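Local coordinates for probable conserved lipoprotein LPPA (Mycobacterium tuberculosis, PDB 2V7S), which is of unknown function but is a putative membrane-attached lipoprotein of a family confined to pathogenic mycobacteria, at residues I72-V77 against V120-T125; D161-G166 against E170-Q175. All coordinates share one frame; numbering follows the deposited sequence.

Interaction 1 of 2, residues I72-V77 against V120-T125; sequences IIADRV and VMFGAT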
ATOM      1  N   ILE A  72       4.568  32.624  17.113  1.00 19.55           N
ATOM      2  CA  ILE A  72       5.108  32.525  18.467  1.00 19.94           C
ATOM      3  C   ILE A  72       6.636  32.472  18.450  1.00 20.21           C
ATOM      4  O   ILE A  72       7.302  33.160  19.262  1.00 20.65           O
ATOM      5  CB  ILE A  72       4.522  31.308  19.207  1.00 20.32           C
ATOM      6  CG1 ILE A  72       3.069  31.612  19.598  1.00 21.21           C
ATOM      7  CG2 ILE A  72       5.340  30.957  20.502  1.00 21.80           C
ATOM      8  CD1 ILE A  72       2.282  30.358  19.982  1.00 24.35           C
ATOM      9  N   ILE A  73       7.182  31.621  17.586  1.00 19.01           N
ATOM     10  CA  ILE A  73       8.640  31.470  17.484  1.00 20.02           C
ATOM     11  C   ILE A  73       9.273  32.806  17.045  1.00 20.15           C
ATOM     12  O   ILE A  73      10.264  33.257  17.631  1.00 19.58           O
ATOM     13  CB  ILE A  73       9.038  30.334  16.490  1.00 20.11           C
ATOM     14  CG1 ILE A  73       8.702  28.947  17.086  1.00 21.21           C
ATOM     15  CG2 ILE A  73      10.580  30.405  16.141  1.00 21.57           C
ATOM     16  CD1 ILE A  73       8.625  27.823  16.041  1.00 20.39           C
ATOM     17  N   ALA A  74       8.725  33.382  15.977  1.00 19.57           N
ATOM     18  CA  ALA A  74       9.266  34.610  15.394  1.00 21.01           C
ATOM     19  C   ALA A  74       9.237  35.739  16.433  1.00 20.65           C
ATOM     20  O   ALA A  74      10.199  36.499  16.537  1.00 22.36           O
ATOM     21  CB  ALA A  74       8.460  34.979  14.129  1.00 19.89           C
ATOM     22  N   ASP A  75       8.143  35.849  17.186  1.00 19.28           N
ATOM     23  CA  ASP A  75       8.006  36.863  18.250  1.00 21.38           C
ATOM     24  C   ASP A  75       9.028  36.688  19.364  1.00 20.87           C
ATOM     25  O   ASP A  75       9.662  37.648  19.755  1.00 22.64           O
ATOM     26  CB  ASP A  75       6.589  36.899  18.851  1.00 21.41           C
ATOM     27  CG  ASP A  75       5.637  37.713  18.006  1.00 21.88           C
ATOM     28  OD1 ASP A  75       6.111  38.586  17.266  1.00 25.80           O
ATOM     29  OD2 ASP A  75       4.423  37.511  18.080  1.00 25.87           O
ATOM     30  N   ARG A  76       9.195  35.470  19.834  1.00 20.59           N
ATOM     31  CA  ARG A  76      10.153  35.122  20.878  1.00 21.94           C
ATOM     32  C   ARG A  76      11.593  35.372  20.347  1.00 21.58           C
ATOM     33  O   ARG A  76      12.457  35.870  21.066  1.00 20.72           O
ATOM     34  CB  ARG A  76       9.970  33.635  21.248  1.00 21.54           C
ATOM     35  CG  ARG A  76       8.706  33.289  22.135  1.00 22.91           C
ATOM     36  CD  ARG A  76       8.830  31.859  22.653  1.00 23.68           C
ATOM     37  NE  ARG A  76       9.974  31.845  23.567  1.00 25.70           N
ATOM     38  CZ  ARG A  76      10.668  30.785  23.946  1.00 24.96           C
ATOM     39  NH1 ARG A  76      11.692  30.954  24.772  1.00 24.59           N
ATOM     40  NH2 ARG A  76      10.352  29.575  23.514  1.00 25.26           N
ATOM     41  N   VAL A  77      11.822  35.045  19.077  1.00 22.27           N
ATOM     42  CA  VAL A  77      13.147  35.273  18.476  1.00 24.14           C
ATOM     43  C   VAL A  77      13.454  36.759  18.434  1.00 25.16           C
ATOM     44  O   VAL A  77      14.521  37.193  18.865  1.00 25.59           O
ATOM     45  CB  VAL A  77      13.311  34.614  17.075  1.00 23.66           C
ATOM     46  CG1 VAL A  77      14.605  35.105  16.415  1.00 23.82           C
ATOM     47  CG2 VAL A  77      13.360  33.098  17.229  1.00 22.12           C
ATOM     48  N   VAL A 120       7.943  32.737   7.312  1.00 20.17           N
ATOM     49  CA  VAL A 120       8.356  33.863   8.125  1.00 19.63           C
ATOM     50  C   VAL A 120       9.673  34.362   7.527  1.00 20.84           C
ATOM     51  O   VAL A 120      10.563  33.545   7.265  1.00 18.65           O
ATOM     52  CB  VAL A 120       8.561  33.452   9.590  1.00 20.28           C
ATOM     53  CG1 VAL A 120       9.408  34.508  10.327  1.00 18.55           C
ATOM     54  CG2 VAL A 120       7.186  33.270  10.329  1.00 19.82           C
HETATM   55  N   MSE A 121       9.774  35.678   7.283  1.00 18.94           N
HETATM   56  CA  MSE A 121      11.019  36.301   6.813  1.00 21.17           C
HETATM   57  C   MSE A 121      11.579  37.228   7.900  1.00 20.92           C
HETATM   58  O   MSE A 121      10.868  38.141   8.335  1.00 19.60           O
HETATM   59  CB  MSE A 121      10.697  37.181   5.615  1.00 21.09           C
HETATM   60  CG  MSE A 121      11.899  37.976   5.120  1.00 30.22           C
HETATM   61 SE   MSE A 121      13.037  36.793   4.088  1.00 51.28          SE
HETATM   62  CE  MSE A 121      11.792  36.556   2.544  1.00 41.31           C
ATOM     63  N   PHE A 122      12.844  37.059   8.301  1.00 20.08           N
ATOM     64  CA  PHE A 122      13.404  37.950   9.342  1.00 18.89           C
ATOM     65  C   PHE A 122      14.018  39.180   8.654  1.00 18.55           C
ATOM     66  O   PHE A 122      14.391  39.109   7.497  1.00 18.80           O
ATOM     67  CB  PHE A 122      14.427  37.234  10.243  1.00 18.04           C
ATOM     68  CG  PHE A 122      13.801  36.166  11.128  1.00 19.76           C
ATOM     69  CD1 PHE A 122      13.802  34.834  10.723  1.00 19.65           C
ATOM     70  CD2 PHE A 122      13.217  36.508  12.343  1.00 19.11           C
ATOM     71  CE1 PHE A 122      13.203  33.839  11.529  1.00 19.10           C
ATOM     72  CE2 PHE A 122      12.583  35.517  13.163  1.00 19.90           C
ATOM     73  CZ  PHE A 122      12.624  34.174  12.728  1.00 18.90           C
ATOM     74  N   GLY A 123      14.043  40.306   9.353  1.00 18.83           N
ATOM     75  CA  GLY A 123      14.514  41.569   8.784  1.00 17.56           C
ATOM     76  C   GLY A 123      16.021  41.558   8.616  1.00 18.34           C
ATOM     77  O   GLY A 123      16.559  41.927   7.541  1.00 19.44           O
ATOM     78  N   ALA A 124      16.706  41.147   9.672  1.00 17.57           N
ATOM     79  CA  ALA A 124      18.174  41.132   9.696  1.00 17.88           C
ATOM     80  C   ALA A 124      18.700  39.704   9.647  1.00 17.93           C
ATOM     81  O   ALA A 124      17.982  38.748  10.047  1.00 18.46           O
ATOM     82  CB  ALA A 124      18.690  41.828  10.954  1.00 18.74           C
ATOM     83  N   THR A 125      19.936  39.538   9.179  1.00 17.73           N
ATOM     84  CA  THR A 125      20.560  38.218   9.300  1.00 18.88           C
ATOM     85  C   THR A 125      21.068  38.057  10.750  1.00 18.75           C
ATOM     86  O   THR A 125      21.271  39.055  11.455  1.00 18.20           O
ATOM     87  CB  THR A 125      21.690  38.010   8.282  1.00 18.97           C
ATOM     88  OG1 THR A 125      22.673  39.026   8.424  1.00 18.85           O
ATOM     89  CG2 THR A 125      21.129  38.065   6.849  1.00 19.69           C
TER
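A74 and V77, one turn apart on the helix, meet V120 and F122 on the strand. The contact is wholly apolar and no hydrogen bond crosses it. The methyl CB of A74 meets CG1 of V120 at 3.9 Å. CE2 of F122 makes the other contacts with the helix. It lies 3.9 Å from CG1 of V77 and 4.1 Å from CA of A74, so the ring corner reaches the helix backbone where the side chain is small. The V77 side chain lies roughly perpendicular to that of F122. Within the strand, CG1 of V120 also sits 4.0 Å above one face of the F122 ring, offset toward its rim. This branch is anti to the V120 backbone N (chi1 162°), and it therefore touches both the A74 methyl and the ring. All four residues are buried.

The arrangement is helix-on-sheet packing. Helix 59-80 lies against one face of the six-stranded antiparallel sheet, and strand 120-122 is next to the edge strand 86-88. The local axes come within 10.0 Å and run 13° apart, nearly parallel.

Further out, W86 on the edge strand 86-88 touches A74, V120 and F122, and L181 on strand 179-184 touches V120 and F122. F126 packs edge-to-face with the F122 ring and also touches V77. The strand is held in the sheet by backbone hydrogen bonds of V120 with L181 and of M121 with K87. On the helix, D75 OD1 accepts a hydrogen bond from NE1 of W86. R76 forms salt bridges with E140 and E141 on helix 128-143, which V77 also touches through A134.

Interaction 2 of 2, residues D161-G166 against E170-Q175; sequences DYDVQG and EFRLLQ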
ATOM      1  N   ASP A 161      22.048  26.987   9.197  1.00 19.22           N
ATOM      2  CA  ASP A 161      20.901  26.104   9.047  1.00 20.14           C
ATOM      3  C   ASP A 161      20.696  25.406  10.382  1.00 19.58           C
ATOM      4  O   ASP A 161      21.675  24.957  11.011  1.00 18.83           O
ATOM      5  CB  ASP A 161      21.211  25.069   7.988  1.00 20.45           C
ATOM      6  CG  ASP A 161      20.007  24.261   7.595  1.00 23.99           C
ATOM      7  OD1 ASP A 161      18.870  24.609   7.989  1.00 28.26           O
ATOM      8  OD2 ASP A 161      20.204  23.286   6.856  1.00 27.48           O
ATOM      9  N   TYR A 162      19.448  25.360  10.813  1.00 18.68           N
ATOM     10  CA  TYR A 162      19.055  24.588  11.969  1.00 20.47           C
ATOM     11  C   TYR A 162      17.771  23.893  11.608  1.00 20.34           C
ATOM     12  O   TYR A 162      16.774  24.541  11.287  1.00 19.69           O
ATOM     13  CB  TYR A 162      18.856  25.458  13.232  1.00 21.17           C
ATOM     14  CG  TYR A 162      18.386  24.623  14.400  1.00 22.42           C
ATOM     15  CD1 TYR A 162      17.054  24.643  14.792  1.00 22.65           C
ATOM     16  CD2 TYR A 162      19.269  23.770  15.082  1.00 22.68           C
ATOM     17  CE1 TYR A 162      16.591  23.855  15.839  1.00 24.01           C
ATOM     18  CE2 TYR A 162      18.808  22.967  16.149  1.00 23.77           C
ATOM     19  CZ  TYR A 162      17.470  23.035  16.512  1.00 22.87           C
ATOM     20  OH  TYR A 162      16.951  22.267  17.524  1.00 26.20           O
ATOM     21  N   ASP A 163      17.773  22.563  11.687  1.00 20.16           N
ATOM     22  CA  ASP A 163      16.573  21.827  11.298  1.00 21.45           C
ATOM     23  C   ASP A 163      16.279  20.824  12.428  1.00 21.53           C
ATOM     24  O   ASP A 163      17.205  20.186  12.937  1.00 21.35           O
ATOM     25  CB  ASP A 163      16.859  21.132   9.962  1.00 21.20           C
ATOM     26  CG  ASP A 163      15.629  20.476   9.348  1.00 25.49           C
ATOM     27  OD1 ASP A 163      15.282  19.361   9.771  1.00 26.20           O
ATOM     28  OD2 ASP A 163      15.036  21.069   8.412  1.00 27.25           O
ATOM     29  N   VAL A 164      15.020  20.737  12.846  1.00 21.16           N
ATOM     30  CA  VAL A 164      14.604  19.772  13.867  1.00 21.20           C
ATOM     31  C   VAL A 164      13.288  19.115  13.416  1.00 21.52           C
ATOM     32  O   VAL A 164      12.318  19.814  12.974  1.00 20.29           O
ATOM     33  CB  VAL A 164      14.583  20.388  15.317  1.00 21.07           C
ATOM     34  CG1 VAL A 164      13.595  21.541  15.452  1.00 22.26           C
ATOM     35  CG2 VAL A 164      14.305  19.297  16.407  1.00 22.23           C
ATOM     36  N   GLN A 165      13.285  17.773  13.463  1.00 21.90           N
ATOM     37  CA  GLN A 165      12.160  16.986  12.966  1.00 21.56           C
ATOM     38  C   GLN A 165      11.771  15.895  13.944  1.00 20.86           C
ATOM     39  O   GLN A 165      12.536  15.509  14.816  1.00 19.58           O
ATOM     40  CB  GLN A 165      12.509  16.274  11.656  1.00 22.17           C
ATOM     41  CG  GLN A 165      13.108  17.092  10.568  1.00 27.74           C
ATOM     42  CD  GLN A 165      13.573  16.207   9.439  1.00 30.24           C
ATOM     43  OE1 GLN A 165      13.230  15.017   9.398  1.00 31.91           O
ATOM     44  NE2 GLN A 165      14.333  16.771   8.509  1.00 30.13           N
ATOM     45  N   GLY A 166      10.564  15.380  13.751  1.00 20.72           N
ATOM     46  CA  GLY A 166      10.075  14.280  14.554  1.00 20.66           C
ATOM     47  C   GLY A 166       8.566  14.320  14.514  1.00 21.63           C
ATOM     48  O   GLY A 166       7.972  15.402  14.401  1.00 20.41           O
ATOM     49  N   GLU A 170       8.553  19.237  10.828  1.00 20.26           N
ATOM     50  CA  GLU A 170       9.899  19.700  10.513  1.00 20.92           C
ATOM     51  C   GLU A 170       9.917  21.216  10.703  1.00 20.02           C
ATOM     52  O   GLU A 170       9.086  21.893  10.136  1.00 20.04           O
ATOM     53  CB  GLU A 170      10.364  19.275   9.095  1.00 20.50           C
ATOM     54  CG  GLU A 170      11.810  19.824   8.718  1.00 20.63           C
ATOM     55  CD  GLU A 170      12.305  19.466   7.307  1.00 24.64           C
ATOM     56  OE1 GLU A 170      11.558  18.859   6.506  1.00 29.43           O
ATOM     57  OE2 GLU A 170      13.466  19.791   6.970  1.00 27.19           O
ATOM     58  N   PHE A 171      10.840  21.715  11.529  1.00 19.95           N
ATOM     59  CA  PHE A 171      11.000  23.156  11.775  1.00 20.07           C
ATOM     60  C   PHE A 171      12.344  23.525  11.258  1.00 20.15           C
ATOM     61  O   PHE A 171      13.324  22.894  11.628  1.00 20.59           O
ATOM     62  CB  PHE A 171      10.943  23.467  13.281  1.00 20.01           C
ATOM     63  CG  PHE A 171       9.587  23.203  13.923  1.00 21.33           C
ATOM     64  CD1 PHE A 171       9.082  21.910  14.029  1.00 21.15           C
ATOM     65  CD2 PHE A 171       8.829  24.257  14.438  1.00 21.60           C
ATOM     66  CE1 PHE A 171       7.832  21.681  14.637  1.00 20.51           C
ATOM     67  CE2 PHE A 171       7.583  24.025  15.017  1.00 22.27           C
ATOM     68  CZ  PHE A 171       7.090  22.748  15.121  1.00 20.27           C
ATOM     69  N   ARG A 172      12.425  24.573  10.431  1.00 19.89           N
ATOM     70  CA  ARG A 172      13.713  24.925   9.828  1.00 19.48           C
ATOM     71  C   ARG A 172      13.949  26.438   9.829  1.00 19.83           C
ATOM     72  O   ARG A 172      13.122  27.213   9.330  1.00 16.89           O
ATOM     73  CB  ARG A 172      13.796  24.426   8.387  1.00 20.64           C
ATOM     74  CG  ARG A 172      15.241  24.419   7.885  1.00 22.27           C
ATOM     75  CD  ARG A 172      15.334  23.885   6.469  1.00 25.43           C
ATOM     76  NE  ARG A 172      16.729  23.794   6.059  1.00 26.37           N
ATOM     77  CZ  ARG A 172      17.135  23.445   4.842  1.00 29.72           C
ATOM     78  NH1 ARG A 172      18.431  23.381   4.580  1.00 28.38           N
ATOM     79  NH2 ARG A 172      16.242  23.176   3.886  1.00 29.46           N
ATOM     80  N   LEU A 173      15.085  26.810  10.400  1.00 19.35           N
ATOM     81  CA  LEU A 173      15.569  28.154  10.396  1.00 21.42           C
ATOM     82  C   LEU A 173      16.795  28.139   9.486  1.00 20.64           C
ATOM     83  O   LEU A 173      17.815  27.539   9.820  1.00 20.13           O
ATOM     84  CB  LEU A 173      15.930  28.568  11.839  1.00 21.19           C
ATOM     85  CG  LEU A 173      16.456  29.971  12.118  1.00 23.94           C
ATOM     86  CD1 LEU A 173      15.301  30.940  11.934  1.00 21.50           C
ATOM     87  CD2 LEU A 173      17.002  30.076  13.562  1.00 24.02           C
ATOM     88  N   LEU A 174      16.679  28.776   8.319  1.00 20.29           N
ATOM     89  CA  LEU A 174      17.719  28.742   7.332  1.00 19.99           C
ATOM     90  C   LEU A 174      18.112  30.153   6.940  1.00 19.28           C
ATOM     91  O   LEU A 174      17.262  30.989   6.695  1.00 19.68           O
ATOM     92  CB  LEU A 174      17.238  27.977   6.084  1.00 19.30           C
ATOM     93  CG  LEU A 174      18.142  27.961   4.847  1.00 19.98           C
ATOM     94  CD1 LEU A 174      19.422  27.178   5.058  1.00 17.90           C
ATOM     95  CD2 LEU A 174      17.373  27.378   3.667  1.00 21.02           C
ATOM     96  N   GLN A 175      19.406  30.384   6.837  1.00 18.37           N
ATOM     97  CA  GLN A 175      19.920  31.670   6.434  1.00 17.62           C
ATOM     98  C   GLN A 175      21.013  31.454   5.433  1.00 18.19           C
ATOM     99  O   GLN A 175      22.029  30.816   5.749  1.00 17.48           O
ATOM    100  CB  GLN A 175      20.503  32.412   7.624  1.00 17.68           C
ATOM    101  CG  GLN A 175      21.274  33.708   7.252  1.00 17.53           C
ATOM    102  CD  GLN A 175      21.784  34.424   8.485  1.00 17.67           C
ATOM    103  OE1 GLN A 175      23.004  34.599   8.705  1.00 21.32           O
ATOM    104  NE2 GLN A 175      20.878  34.825   9.291  1.00 14.04           N
TER
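Strands 161-166 and 170-175 run antiparallel, with local axes 4.7 Å apart, and the hydrogen-bonded pairs Y162-L173 and V164-F171 each make two backbone bonds. The two strands form a beta hairpin. D161, D163, Q165, E170, R172 and L174 point to one face of the sheet. NE and NH1 of R172 clasp the two oxygens of D161: NE bonds OD1 at 3.0 Å, nearly straight at 174°, and NH1 bonds OD2 at 2.9 Å, from 45° out of the carboxylate plane. R172 is stretched out straight, which carries the guanidinium alongside D161. D163 OD2 adds a long charge contact to NE, from well outside the guanidinium plane. CD2 of L174 covers one guanidinium face. On the other side of the sheet, CG1 of V164 meets CB of F171 at 3.9 Å; both touch A142 of helix 128-143, and F171 also meets helix 59-80. OH of Y162 bonds E150.

Further along the polar face, NE2 of Q165 bonds D163 OD1 at 3.0 Å. D163 OD2 and E170 OE2 are only 2.5 Å apart, with their carboxylate planes 69° apart. An approach this short suggests that one of these two acids is probably protonated.

Interaction 1 (72-77 with 120-125) comes first along the chain, and interaction 2 (161-166 with 170-175) follows. Their centres are about 14 Å apart. Both involve the six-stranded antiparallel sheet, where strand 179-184 lies between strand 120-122 and the hairpin. Interaction 1 sets helix 59-80 on the sheet, while interaction 2 joins neighbouring strands within it. They touch directly on the helix-covered face: CE1 of F122 is 3.6 Å from CD1 of L173, and CD1 of I73 is 3.9 Å from CD2 of F171. The two contacts thus share one apolar core between the sheet and helices 59-80 and 128-143, while the charged groups of the hairpin lie on the opposite face.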